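Local atomic coordinates of putative 4-Hydroxy-2-oxoglutarate aldolase / 2-dehydro-3-deoxyphosphogluconate aldolase (Yersinia enterocolitica, PDB entry 3LM7), a protein that is of unproven function but is a putative aldolase of the KDGP aldolase family, with a fold of the TIM-barrel kind. Residues V42-Y47 and V81-I86; A67-L72 and P92-Q97; D113-G118 and G159-F164. All coordinates share one frame; numbering follows the deposited sequence.

How the interactions relate
All three interactions are buried and reach the same parallel sheet, but interaction 1 lies further out than the other two, about 14 Å from the centre of the chain to its own centre. It sets the turn after strand 38-43 against helix 80-90 through van der Waals contact. Interactions 2 and 3 each lie about 7 Å from that centre and pair neighbouring parallel strands, with mixed backbone and side-chain hydrogen bonds. Interactions 1 and 2 share the unit formed by strand 68-71, helix 80-90 and strand 94-95. Interactions 2 and 3 meet where strands 94-95 and 115-120 pair. Their inward polar residues, including His94, Asn96, Asn117 and Lys163, form one connected network.

Interaction 1 of 3, residues V42-Y47 and V81-I86; sequences VLSKNY and VMVSQI
This is a buried, mainly apolar contact between the turn after a barrel strand and a helix, on the outer layer of a TIM-barrel type of fold. The turn that follows strand 38-43 meets helix 80-90, with Ser44 opposite Val83. Residues 44-46 form a short 3-10 segment, and Ser44 presses its side chain against the helix. Three helix residues touch it: Met82, Val83 and Ile86. Met82 is modelled as selenomethionine. Its CG lies anti to the backbone N (chi1 -156°) and the chain is extended beyond it, which carries SE and CE over to the turn. Met82 CE lies 3.7 Å from Ser44 O and also approaches Tyr47 O and Tyr47 CB. Met82 SE lies alongside Ser44 CB at 4.0 Å.

The polar end of Ser44 is satisfied outside the contact. OG is hydrogen-bonded to Gly71 O and Gln79 OE1, so it is held although Val83 CG2 touches Ser44 OG at 3.4 Å. Tyr47 OH is bonded to Asp56. The edge of the Tyr47 ring, in plane, faces Val42 CG1 and Ser44 O of its own segment. Val83 also packs on Val70, and Ile86 on Ala53 of helix 50-63. The tightest carbon pair is Ile86 CD1 against Ser44 CB, at 3.4 Å.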
loop_
_atom_site.group_PDB
_atom_site.type_symbol
_atom_site.label_atom_id
_atom_site.label_comp_id
_atom_site.label_asym_id
_atom_site.label_seq_id
_atom_site.Cartn_x
_atom_site.Cartn_y
_atom_site.Cartn_z
ATOM N N VAL A 42 -22.338 3.101 -12.423
ATOM C CA VAL A 42 -23.375 3.138 -13.457
ATOM C C VAL A 42 -23.508 1.702 -13.961
ATOM O O VAL A 42 -22.515 1.034 -14.187
ATOM C CB VAL A 42 -22.961 4.060 -14.619
ATOM C CG1 VAL A 42 -24.095 4.124 -15.742
ATOM C CG2 VAL A 42 -22.673 5.502 -14.010
ATOM N N LEU A 43 -24.746 1.225 -14.151
ATOM C CA LEU A 43 -24.912 -0.243 -14.338
ATOM C C LEU A 43 -25.113 -0.641 -15.745
ATOM O O LEU A 43 -25.905 -0.017 -16.429
ATOM C CB LEU A 43 -26.055 -0.766 -13.465
ATOM C CG LEU A 43 -26.142 -0.281 -12.020
ATOM C CD1 LEU A 43 -27.427 -0.924 -11.419
ATOM C CD2 LEU A 43 -24.894 -0.672 -11.239
ATOM N N SER A 44 -24.394 -1.670 -16.202
ATOM C CA SER A 44 -24.561 -2.187 -17.576
ATOM C C SER A 44 -26.004 -2.617 -17.881
ATOM O O SER A 44 -26.470 -2.479 -19.011
ATOM C CB SER A 44 -23.600 -3.376 -17.855
ATOM O OG SER A 44 -23.862 -4.336 -16.876
ATOM N N LYS A 45 -26.703 -3.127 -16.855
ATOM C CA LYS A 45 -28.047 -3.697 -16.991
ATOM C C LYS A 45 -29.063 -2.628 -17.389
ATOM O O LYS A 45 -30.142 -2.928 -17.901
ATOM C CB LYS A 45 -28.426 -4.301 -15.643
ATOM C CG LYS A 45 -29.306 -5.475 -15.738
ATOM C CD LYS A 45 -29.941 -5.715 -14.382
ATOM C CE LYS A 45 -28.954 -6.289 -13.371
ATOM N NZ LYS A 45 -29.684 -7.361 -12.636
ATOM N N ASN A 46 -28.713 -1.371 -17.188
ATOM C CA ASN A 46 -29.584 -0.252 -17.519
ATOM C C ASN A 46 -29.576 0.129 -19.000
ATOM O O ASN A 46 -30.173 1.139 -19.375
ATOM C CB ASN A 46 -29.253 0.949 -16.598
ATOM C CG ASN A 46 -29.835 0.744 -15.233
ATOM O OD1 ASN A 46 -30.810 -0.010 -15.113
ATOM N ND2 ASN A 46 -29.275 1.379 -14.201
ATOM N N TYR A 47 -28.890 -0.646 -19.841
ATOM C CA TYR A 47 -28.710 -0.288 -21.275
ATOM C C TYR A 47 -29.000 -1.483 -22.137
ATOM O O TYR A 47 -28.777 -2.620 -21.696
ATOM C CB TYR A 47 -27.263 0.191 -21.582
ATOM C CG TYR A 47 -26.919 1.406 -20.780
ATOM C CD1 TYR A 47 -27.249 2.698 -21.240
ATOM C CD2 TYR A 47 -26.314 1.275 -19.524
ATOM C CE1 TYR A 47 -26.976 3.823 -20.445
ATOM C CE2 TYR A 47 -26.039 2.380 -18.735
ATOM C CZ TYR A 47 -26.372 3.663 -19.189
ATOM O OH TYR A 47 -26.075 4.759 -18.369
ATOM N N VAL A 81 -20.169 -10.567 -19.252
ATOM C CA VAL A 81 -19.544 -10.358 -20.549
ATOM C C VAL A 81 -19.791 -8.909 -21.031
ATOM O O VAL A 81 -18.896 -8.261 -21.589
ATOM C CB VAL A 81 -20.115 -11.379 -21.583
ATOM C CG1 VAL A 81 -19.842 -10.917 -23.096
ATOM C CG2 VAL A 81 -19.572 -12.813 -21.245
HETATM N N MSE A 82 -20.993 -8.406 -20.855
HETATM C CA MSE A 82 -21.246 -7.008 -21.269
HETATM C C MSE A 82 -20.356 -6.030 -20.504
HETATM O O MSE A 82 -19.810 -5.112 -21.093
HETATM C CB MSE A 82 -22.698 -6.651 -21.045
HETATM C CG MSE A 82 -23.191 -5.526 -21.923
HETATM SE SE MSE A 82 -24.984 -5.074 -21.242
HETATM C CE MSE A 82 -25.300 -3.564 -22.340
ATOM N N VAL A 83 -20.162 -6.249 -19.196
ATOM C CA VAL A 83 -19.228 -5.378 -18.435
ATOM C C VAL A 83 -17.813 -5.419 -19.008
ATOM O O VAL A 83 -17.172 -4.375 -19.159
ATOM C CB VAL A 83 -19.245 -5.690 -16.910
ATOM C CG1 VAL A 83 -18.082 -5.016 -16.213
ATOM C CG2 VAL A 83 -20.587 -5.127 -16.336
ATOM N N SER A 84 -17.334 -6.601 -19.413
ATOM C CA SER A 84 -16.003 -6.670 -19.990
ATOM C C SER A 84 -15.936 -5.878 -21.305
ATOM O O SER A 84 -14.940 -5.216 -21.589
ATOM C CB SER A 84 -15.583 -8.130 -20.292
ATOM O OG SER A 84 -15.361 -8.803 -19.079
ATOM N N GLN A 85 -16.973 -6.007 -22.131
ATOM C CA GLN A 85 -16.974 -5.261 -23.381
ATOM C C GLN A 85 -17.145 -3.767 -23.204
ATOM O O GLN A 85 -16.464 -2.970 -23.888
ATOM C CB GLN A 85 -18.014 -5.848 -24.335
ATOM C CG GLN A 85 -17.717 -7.335 -24.646
ATOM C CD GLN A 85 -18.908 -7.996 -25.341
ATOM O OE1 GLN A 85 -19.957 -7.411 -25.426
ATOM N NE2 GLN A 85 -18.736 -9.220 -25.811
ATOM N N ILE A 86 -18.065 -3.356 -22.333
ATOM C CA ILE A 86 -18.210 -1.946 -22.029
ATOM C C ILE A 86 -16.883 -1.365 -21.516
ATOM O O ILE A 86 -16.427 -0.279 -21.955
ATOM C CB ILE A 86 -19.267 -1.726 -20.970
ATOM C CG1 ILE A 86 -20.647 -2.051 -21.514
ATOM C CG2 ILE A 86 -19.244 -0.265 -20.426
ATOM C CD1 ILE A 86 -21.747 -2.135 -20.401
#

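Interaction 2 of 3, residues A67-L72 and P92-Q97; sequences ALSVGL and PQHVNQ
Ser69 and His94 lie side by side on neighbouring parallel strands, with their side chains on one face of the sheet and hydrogen-bonded to each other. The strands, 68-71 and 94-95, are joined through helix 80-90 as a beta-alpha-beta unit of the barrel. Ser69 OG lies 2.7 Å from His94 ND1, at the ring edge near its plane. The other ring nitrogen, NE2, is bonded to Glu191. Ser69 OG is also bonded to Asn18, so the pair is held from both ends.

The backbone ladder runs alongside. Val70 N donates to His94 O at 2.9 Å, and the donor is tilted 30° from the carbonyl plane. Val70 O takes two bonds from Asn96. Asn96 N approaches Val70 O at 3.0 Å, almost in line with the C=O bond. Asn96 ND2 reaches Val70 O from above the carbonyl plane, at 3.2 Å. Asn96 CG is anti to the carbonyl carbon (chi1 -75°), which turns the amide back over the neighbouring strand. Its OD1 is bonded to Lys163 NZ and Asn117 ND2. At the other end, Leu68 O receives weak bonds from the N atoms of Gln93 and His94.

Val70 points to the other face. There the Val70 and Pro92 side chains cross at about a right angle, with Val70 CG2 3.7 Å from Pro92 CG. Leu68 CD2 also touches the proline ring. Leu72 lies over the carbonyl of Asn96, with Leu72 CG 3.6 Å from Asn96 O. That oxygen is buried and has no partner in the model.

The Asn96 amide therefore has a partner at each end: ND2 grips the preceding strand, and OD1 receives donors from further round the barrel. Strand pairing and the polar interior are thus coupled through one side chain, and its amide rotation is probably fixed.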
loop_
_atom_site.group_PDB
_atom_site.type_symbol
_atom_site.label_atom_id
_atom_site.label_comp_id
_atom_site.label_asym_id
_atom_site.label_seq_id
_atom_site.Cartn_x
_atom_site.Cartn_y
_atom_site.Cartn_z
ATOM N N ALA A 67 -14.161 9.174 -12.774
ATOM C CA ALA A 67 -14.313 8.482 -11.478
ATOM C C ALA A 67 -15.546 7.602 -11.554
ATOM O O ALA A 67 -16.447 7.714 -10.746
ATOM C CB ALA A 67 -14.365 9.494 -10.365
ATOM N N LEU A 68 -15.521 6.684 -12.536
ATOM C CA LEU A 68 -16.639 5.865 -12.921
ATOM C C LEU A 68 -16.327 4.412 -12.516
ATOM O O LEU A 68 -15.200 3.952 -12.701
ATOM C CB LEU A 68 -16.780 5.960 -14.461
ATOM C CG LEU A 68 -17.757 4.969 -15.133
ATOM C CD1 LEU A 68 -19.165 5.169 -14.757
ATOM C CD2 LEU A 68 -17.624 5.110 -16.689
ATOM N N SER A 69 -17.335 3.721 -11.968
ATOM C CA SER A 69 -17.265 2.286 -11.678
ATOM C C SER A 69 -18.306 1.625 -12.560
ATOM O O SER A 69 -19.532 1.876 -12.400
ATOM C CB SER A 69 -17.663 2.062 -10.205
ATOM O OG SER A 69 -17.677 0.677 -9.934
ATOM N N VAL A 70 -17.873 0.786 -13.496
ATOM C CA VAL A 70 -18.829 0.030 -14.349
ATOM C C VAL A 70 -19.477 -1.120 -13.528
ATOM O O VAL A 70 -18.750 -1.964 -13.023
ATOM C CB VAL A 70 -18.112 -0.550 -15.586
ATOM C CG1 VAL A 70 -19.133 -1.357 -16.424
ATOM C CG2 VAL A 70 -17.467 0.638 -16.345
ATOM N N GLY A 71 -20.815 -1.091 -13.374
ATOM C CA GLY A 71 -21.509 -2.090 -12.578
ATOM C C GLY A 71 -22.129 -3.227 -13.359
ATOM O O GLY A 71 -22.595 -3.059 -14.488
ATOM N N LEU A 72 -22.136 -4.403 -12.753
ATOM C CA LEU A 72 -22.988 -5.488 -13.260
ATOM C C LEU A 72 -24.494 -5.173 -12.993
ATOM O O LEU A 72 -25.290 -5.271 -13.875
ATOM C CB LEU A 72 -22.635 -6.812 -12.543
ATOM C CG LEU A 72 -21.159 -7.270 -12.729
ATOM C CD1 LEU A 72 -20.695 -8.054 -11.464
ATOM C CD2 LEU A 72 -20.977 -8.074 -14.037
ATOM N N PRO A 92 -12.670 3.013 -17.664
ATOM C CA PRO A 92 -12.977 3.687 -16.419
ATOM C C PRO A 92 -11.885 3.493 -15.388
ATOM O O PRO A 92 -10.849 2.812 -15.673
ATOM C CB PRO A 92 -14.242 2.933 -15.939
ATOM C CG PRO A 92 -13.886 1.478 -16.265
ATOM C CD PRO A 92 -13.224 1.633 -17.685
ATOM N N GLN A 93 -12.115 4.047 -14.181
ATOM C CA GLN A 93 -11.214 3.819 -13.059
ATOM C C GLN A 93 -11.467 2.483 -12.369
ATOM O O GLN A 93 -10.572 1.965 -11.708
ATOM C CB GLN A 93 -11.312 4.933 -12.006
ATOM C CG GLN A 93 -10.539 6.195 -12.522
ATOM C CD GLN A 93 -10.797 7.405 -11.622
ATOM O OE1 GLN A 93 -11.403 7.271 -10.559
ATOM N NE2 GLN A 93 -10.365 8.616 -12.075
ATOM N N HIS A 94 -12.642 1.924 -12.560
ATOM C CA HIS A 94 -13.052 0.782 -11.739
ATOM C C HIS A 94 -14.059 -0.086 -12.471
ATOM O O HIS A 94 -14.970 0.452 -13.157
ATOM C CB HIS A 94 -13.732 1.309 -10.434
ATOM C CG HIS A 94 -14.043 0.215 -9.459
ATOM N ND1 HIS A 94 -15.267 -0.406 -9.420
ATOM C CD2 HIS A 94 -13.279 -0.380 -8.499
ATOM C CE1 HIS A 94 -15.266 -1.304 -8.447
ATOM N NE2 HIS A 94 -14.066 -1.317 -7.886
ATOM N N VAL A 95 -13.945 -1.421 -12.285
ATOM C CA VAL A 95 -14.861 -2.336 -12.946
ATOM C C VAL A 95 -15.310 -3.367 -11.908
ATOM O O VAL A 95 -14.455 -3.910 -11.197
ATOM C CB VAL A 95 -14.114 -3.118 -14.085
ATOM C CG1 VAL A 95 -14.980 -4.282 -14.708
ATOM C CG2 VAL A 95 -13.598 -2.114 -15.212
ATOM N N ASN A 96 -16.616 -3.619 -11.810
ATOM C CA ASN A 96 -17.114 -4.674 -10.959
ATOM C C ASN A 96 -17.147 -5.947 -11.801
ATOM O O ASN A 96 -17.800 -5.965 -12.859
ATOM C CB ASN A 96 -18.548 -4.394 -10.493
ATOM C CG ASN A 96 -18.606 -3.301 -9.405
ATOM O OD1 ASN A 96 -18.348 -3.558 -8.214
ATOM N ND2 ASN A 96 -18.874 -2.083 -9.832
ATOM N N GLN A 97 -16.570 -7.041 -11.303
ATOM C CA GLN A 97 -16.716 -8.319 -12.009
ATOM C C GLN A 97 -17.073 -9.468 -11.050
ATOM O O GLN A 97 -16.815 -9.386 -9.857
ATOM C CB GLN A 97 -15.443 -8.742 -12.798
ATOM C CG GLN A 97 -15.427 -8.283 -14.299
ATOM C CD GLN A 97 -16.567 -8.922 -15.087
ATOM O OE1 GLN A 97 -17.296 -9.784 -14.572
ATOM N NE2 GLN A 97 -16.801 -8.419 -16.286
#

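Interaction 3 of 3, residues D113-G118 and G159-F164; sequences DTVVNG and GSSVKF
Val116 and Ser160 are bound to each other twice. Ser160 N donates to Val116 O at 2.8 Å, in the carbonyl plane, and Val116 N donates to Ser160 OG at 3.0 Å. The serine hydroxyl lies beside its own backbone N (chi1 -49°), within reach of Val116 N, and accepts where a main-chain carbonyl might otherwise do so. Further along, Lys163 N donates to Gly118 O at 2.9 Å from above the carbonyl plane. Gly118 N makes a weak bond to Ser161 O. One water donates to both Val116 O and Ser161 O, bridging the two strands.

Asn117 and Lys163 are joined by a second water, which donates to Asn117 OD1 and accepts from Lys163 NZ. Asn117 ND2 and Ser161 OG are both held by Glu191, on the next strand.

Packing lies around these bonds. Lys163 CB rests 3.8 Å from Asn117 CG, and the two side chains cross at a slant. Ser161 OG lies against Asn117 CB at 3.1 Å. Val115 CG1 covers Ser160 CB at 3.8 Å, between strand 94-95 and strand 189-192.

The polar side chains of Asn117, Ser161 and Lys163 link this pair to Glu191 and Asn96 inside the barrel. The short strand segments 115-118 and 161-164 run in the same sense, their axes 45° apart. Such twisted parallel pairing of neighbouring strands is consistent with a TIM barrel.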
loop_
_atom_site.group_PDB
_atom_site.type_symbol
_atom_site.label_atom_id
_atom_site.label_comp_id
_atom_site.label_asym_id
_atom_site.label_seq_id
_atom_site.Cartn_x
_atom_site.Cartn_y
_atom_site.Cartn_z
ATOM N N ASP A 113 -3.987 -0.452 -14.649
ATOM C CA ASP A 113 -4.351 0.632 -13.728
ATOM C C ASP A 113 -5.781 0.576 -13.304
ATOM O O ASP A 113 -6.083 0.787 -12.118
ATOM C CB ASP A 113 -4.102 1.979 -14.369
ATOM C CG ASP A 113 -2.610 2.192 -14.671
ATOM O OD1 ASP A 113 -1.786 1.759 -13.869
ATOM O OD2 ASP A 113 -2.314 2.771 -15.703
ATOM N N THR A 114 -6.683 0.362 -14.256
ATOM C CA THR A 114 -8.107 0.296 -13.881
ATOM C C THR A 114 -8.258 -0.799 -12.817
ATOM O O THR A 114 -7.719 -1.926 -12.977
ATOM C CB THR A 114 -8.937 -0.083 -15.093
ATOM O OG1 THR A 114 -8.893 0.984 -16.023
ATOM C CG2 THR A 114 -10.421 -0.283 -14.718
ATOM N N VAL A 115 -8.993 -0.497 -11.748
ATOM C CA VAL A 115 -9.246 -1.502 -10.701
ATOM C C VAL A 115 -10.340 -2.463 -11.127
ATOM O O VAL A 115 -11.429 -2.025 -11.470
ATOM C CB VAL A 115 -9.683 -0.781 -9.346
ATOM C CG1 VAL A 115 -10.127 -1.826 -8.293
ATOM C CG2 VAL A 115 -8.450 0.005 -8.806
ATOM N N VAL A 116 -10.046 -3.776 -11.103
ATOM C CA VAL A 116 -11.018 -4.791 -11.419
ATOM C C VAL A 116 -11.222 -5.667 -10.186
ATOM O O VAL A 116 -10.273 -6.388 -9.730
ATOM C CB VAL A 116 -10.475 -5.715 -12.553
ATOM C CG1 VAL A 116 -11.530 -6.803 -12.886
ATOM C CG2 VAL A 116 -10.209 -4.797 -13.794
ATOM N N ASN A 117 -12.425 -5.581 -9.587
ATOM C CA ASN A 117 -12.687 -6.440 -8.432
ATOM C C ASN A 117 -13.199 -7.825 -8.886
ATOM O O ASN A 117 -13.570 -8.045 -10.082
ATOM C CB ASN A 117 -13.643 -5.732 -7.421
ATOM C CG ASN A 117 -15.086 -5.588 -7.926
ATOM O OD1 ASN A 117 -15.606 -6.447 -8.616
ATOM N ND2 ASN A 117 -15.764 -4.520 -7.487
ATOM N N GLY A 118 -13.232 -8.767 -7.954
ATOM C CA GLY A 118 -13.729 -10.091 -8.301
ATOM C C GLY A 118 -14.644 -10.487 -7.137
ATOM O O GLY A 118 -14.215 -10.504 -5.997
ATOM N N GLY A 159 -6.735 -9.654 -11.494
ATOM C CA GLY A 159 -7.682 -8.876 -10.649
ATOM C C GLY A 159 -6.922 -7.948 -9.706
ATOM O O GLY A 159 -5.690 -8.208 -9.374
ATOM N N SER A 160 -7.606 -6.892 -9.255
ATOM C CA SER A 160 -6.965 -5.897 -8.336
ATOM C C SER A 160 -7.414 -6.038 -6.878
ATOM O O SER A 160 -6.666 -5.657 -5.939
ATOM C CB SER A 160 -7.368 -4.456 -8.753
ATOM O OG SER A 160 -7.223 -4.176 -10.120
ATOM N N SER A 161 -8.636 -6.531 -6.683
ATOM C CA SER A 161 -9.299 -6.523 -5.349
ATOM C C SER A 161 -10.321 -7.635 -5.195
ATOM O O SER A 161 -10.866 -8.183 -6.177
ATOM C CB SER A 161 -10.015 -5.188 -5.084
ATOM O OG SER A 161 -10.998 -4.982 -6.083
ATOM N N VAL A 162 -10.618 -7.924 -3.953
ATOM C CA VAL A 162 -11.725 -8.827 -3.651
ATOM C C VAL A 162 -12.969 -7.963 -3.417
ATOM O O VAL A 162 -12.908 -7.022 -2.599
ATOM C CB VAL A 162 -11.413 -9.563 -2.313
ATOM C CG1 VAL A 162 -12.707 -10.187 -1.615
ATOM C CG2 VAL A 162 -10.256 -10.584 -2.525
ATOM N N LYS A 163 -14.091 -8.297 -4.091
ATOM C CA LYS A 163 -15.353 -7.714 -3.657
ATOM C C LYS A 163 -16.009 -8.792 -2.769
ATOM O O LYS A 163 -16.191 -9.906 -3.229
ATOM C CB LYS A 163 -16.269 -7.426 -4.848
ATOM C CG LYS A 163 -17.610 -6.915 -4.283
ATOM C CD LYS A 163 -18.749 -6.937 -5.284
ATOM C CE LYS A 163 -19.051 -5.486 -5.631
ATOM N NZ LYS A 163 -19.892 -5.470 -6.891
ATOM N N PHE A 164 -16.179 -8.532 -1.479
ATOM C CA PHE A 164 -16.670 -9.542 -0.581
ATOM C C PHE A 164 -18.139 -9.235 -0.414
ATOM O O PHE A 164 -18.484 -8.247 0.231
ATOM C CB PHE A 164 -15.931 -9.451 0.740
ATOM C CG PHE A 164 -16.142 -10.629 1.673
ATOM C CD1 PHE A 164 -15.884 -11.918 1.270
ATOM C CD2 PHE A 164 -16.560 -10.409 2.977
ATOM C CE1 PHE A 164 -16.047 -12.990 2.150
ATOM C CE2 PHE A 164 -16.737 -11.530 3.897
ATOM C CZ PHE A 164 -16.469 -12.753 3.488
HETATM O O HOH W 1 -9.996 -9.184 -8.642
HETATM O O HOH W 2 -18.260 -7.255 -8.465
#